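Side-chain contact in HTH cro/C1-type domain-containing protein (Pseudomonas aeruginosa PAO1, PDB 7CSV), which is the dimeric antitoxin HigA, a regulatory factor that recognises specific pseudopalindromic DNA motifs, probably through its helix-turn-helix domain: residues Met55-Gly60 against Thr65-Trp70. Numbering follows the deposited sequence.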
loop_
_atom_site.group_PDB
_atom_site.type_symbol
_atom_site.label_atom_id
_atom_site.label_comp_id
_atom_site.label_asym_id
_atom_site.label_seq_id
_atom_site.Cartn_x
_atom_site.Cartn_y
_atom_site.Cartn_z
ATOM N N MET A 55 1.120 -8.528 7.991
ATOM C CA MET A 55 2.283 -8.114 8.771
ATOM C C MET A 55 2.099 -6.720 9.354
ATOM O O MET A 55 2.589 -6.438 10.450
ATOM C CB MET A 55 3.543 -8.156 7.900
ATOM C CG MET A 55 4.308 -9.466 8.012
ATOM S SD MET A 55 4.951 -9.814 9.672
ATOM C CE MET A 55 5.686 -8.270 10.128
ATOM N N ALA A 56 1.430 -5.823 8.619
ATOM C CA ALA A 56 1.184 -4.479 9.134
ATOM C C ALA A 56 0.293 -4.513 10.359
ATOM O O ALA A 56 0.478 -3.730 11.299
ATOM C CB ALA A 56 0.536 -3.608 8.059
ATOM N N ILE A 57 -0.710 -5.387 10.345
ATOM C CA ILE A 57 -1.567 -5.528 11.523
ATOM C C ILE A 57 -0.765 -6.073 12.703
ATOM O O ILE A 57 -0.908 -5.599 13.839
ATOM C CB ILE A 57 -2.782 -6.412 11.189
ATOM C CG1 ILE A 57 -3.668 -5.724 10.140
ATOM C CG2 ILE A 57 -3.603 -6.717 12.450
ATOM C CD1 ILE A 57 -4.716 -6.639 9.530
ATOM N N ARG A 58 0.116 -7.046 12.452
ATOM C CA ARG A 58 0.947 -7.595 13.521
ATOM C C ARG A 58 1.891 -6.543 14.089
ATOM O O ARG A 58 2.023 -6.412 15.308
ATOM C CB ARG A 58 1.729 -8.812 13.021
ATOM C CG ARG A 58 0.845 -9.946 12.548
ATOM C CD ARG A 58 1.628 -11.172 12.126
ATOM N NE ARG A 58 0.698 -12.234 11.740
ATOM C CZ ARG A 58 0.210 -13.158 12.566
ATOM N NH1 ARG A 58 0.575 -13.202 13.847
ATOM N NH2 ARG A 58 -0.650 -14.055 12.109
ATOM N N LEU A 59 2.555 -5.777 13.223
ATOM C CA LEU A 59 3.477 -4.760 13.709
ATOM C C LEU A 59 2.743 -3.656 14.451
ATOM O O LEU A 59 3.227 -3.158 15.475
ATOM C CB LEU A 59 4.266 -4.177 12.536
ATOM C CG LEU A 59 5.290 -5.098 11.909
ATOM C CD1 LEU A 59 5.649 -4.605 10.500
ATOM C CD2 LEU A 59 6.539 -5.139 12.795
ATOM N N GLY A 60 1.582 -3.244 13.943
ATOM C CA GLY A 60 0.798 -2.249 14.658
ATOM C C GLY A 60 0.412 -2.731 16.042
ATOM O O GLY A 60 0.536 -1.995 17.023
ATOM N N THR A 65 1.171 0.992 17.044
ATOM C CA THR A 65 0.947 1.907 15.931
ATOM C C THR A 65 -0.322 1.481 15.211
ATOM O O THR A 65 -0.850 0.391 15.438
ATOM C CB THR A 65 2.102 1.914 14.923
ATOM O OG1 THR A 65 2.098 0.678 14.194
ATOM C CG2 THR A 65 3.443 2.108 15.602
ATOM N N SER A 66 -0.805 2.339 14.317
ATOM C CA SER A 66 -1.814 1.857 13.393
ATOM C C SER A 66 -1.169 0.893 12.401
ATOM O O SER A 66 0.045 0.912 12.173
ATOM C CB SER A 66 -2.472 3.018 12.646
ATOM O OG SER A 66 -1.562 3.559 11.695
ATOM N N ALA A 67 -1.994 0.030 11.812
ATOM C CA ALA A 67 -1.490 -0.800 10.729
ATOM C C ALA A 67 -1.197 0.040 9.496
ATOM O O ALA A 67 -0.264 -0.265 8.748
ATOM C CB ALA A 67 -2.491 -1.907 10.402
ATOM N N GLN A 68 -1.956 1.121 9.302
ATOM C CA GLN A 68 -1.745 1.996 8.154
ATOM C C GLN A 68 -0.384 2.669 8.189
ATOM O O GLN A 68 0.166 2.985 7.130
ATOM C CB GLN A 68 -2.850 3.044 8.090
ATOM C CG GLN A 68 -4.143 2.508 7.507
ATOM C CD GLN A 68 -4.167 2.525 5.982
ATOM O OE1 GLN A 68 -3.128 2.452 5.312
ATOM N NE2 GLN A 68 -5.357 2.629 5.431
ATOM N N PHE A 69 0.151 2.938 9.383
ATOM C CA PHE A 69 1.500 3.493 9.485
ATOM C C PHE A 69 2.478 2.671 8.660
ATOM O O PHE A 69 3.238 3.213 7.849
ATOM C CB PHE A 69 1.940 3.541 10.955
ATOM C CG PHE A 69 3.404 3.885 11.153
ATOM C CD1 PHE A 69 3.841 5.210 11.100
ATOM C CD2 PHE A 69 4.336 2.889 11.396
ATOM C CE1 PHE A 69 5.192 5.523 11.291
ATOM C CE2 PHE A 69 5.684 3.187 11.592
ATOM C CZ PHE A 69 6.111 4.506 11.543
ATOM N N TRP A 70 2.437 1.344 8.829
ATOM C CA TRP A 70 3.344 0.467 8.098
ATOM C C TRP A 70 2.969 0.369 6.633
ATOM O O TRP A 70 3.851 0.317 5.774
ATOM C CB TRP A 70 3.355 -0.918 8.738
ATOM C CG TRP A 70 3.874 -0.831 10.115
ATOM C CD1 TRP A 70 3.143 -0.772 11.259
ATOM C CD2 TRP A 70 5.241 -0.713 10.498
ATOM N NE1 TRP A 70 3.974 -0.661 12.343
ATOM C CE2 TRP A 70 5.269 -0.622 11.908
ATOM C CE3 TRP A 70 6.445 -0.700 9.792
ATOM C CZ2 TRP A 70 6.460 -0.511 12.628
ATOM C CZ3 TRP A 70 7.631 -0.586 10.508
ATOM C CH2 TRP A 70 7.627 -0.502 11.911
#
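Ala-56 puts its methyl against helix 67-93, 3.5 Å from the carbonyl O of Ala-67 and 4.0 Å from CB of Trp-70. Small residues suit both helices here: the CB atoms of Ala-56 and Ala-67 lie 4.2 Å apart, and the CA of Ala-67 comes near enough to the carbonyl O of Ala-56 for a CA-H...O contact. Ile-57 directs its CB away from the second segment, yet its CG1 still lies alongside the Ala-67 methyl; a branched apolar residue suits this place, since Leu-79 of the second subunit packs on both.

Helix 53-63 is part of the Cro/C1-type helix-turn-helix bundle, and the long helix 67-93 starts just after it. Leu-59, long enough to meet core and ring together, has Leu-15, Leu-30 and Leu-34 around it. Its CB sits over one face of the Trp-70 indole in a CH-pi contact, 3.7 Å from the centroid of the five-membered ring, while CD1 reaches CD2 and CE3; the two side chains cross at about a right angle. On the opposite face lies Phe-69 CD2, offset toward the rim.

Gly-60, with no side chain, suits the closest approach of the two backbones, its CA 4.3 Å from that of Thr-65. Its carbonyl O accepts a hydrogen bond from Thr-65 N (3.1 Å). Thr-65 OG1, placed between its own backbone N and carbonyl carbon (chi1 71°), packs 3.2 Å from Gly-60 CA. This hydroxyl can both donate, to Ser-66 O, and accept, a weak bond from Trp-70 NE1, giving the buried indole N-H a polar partner.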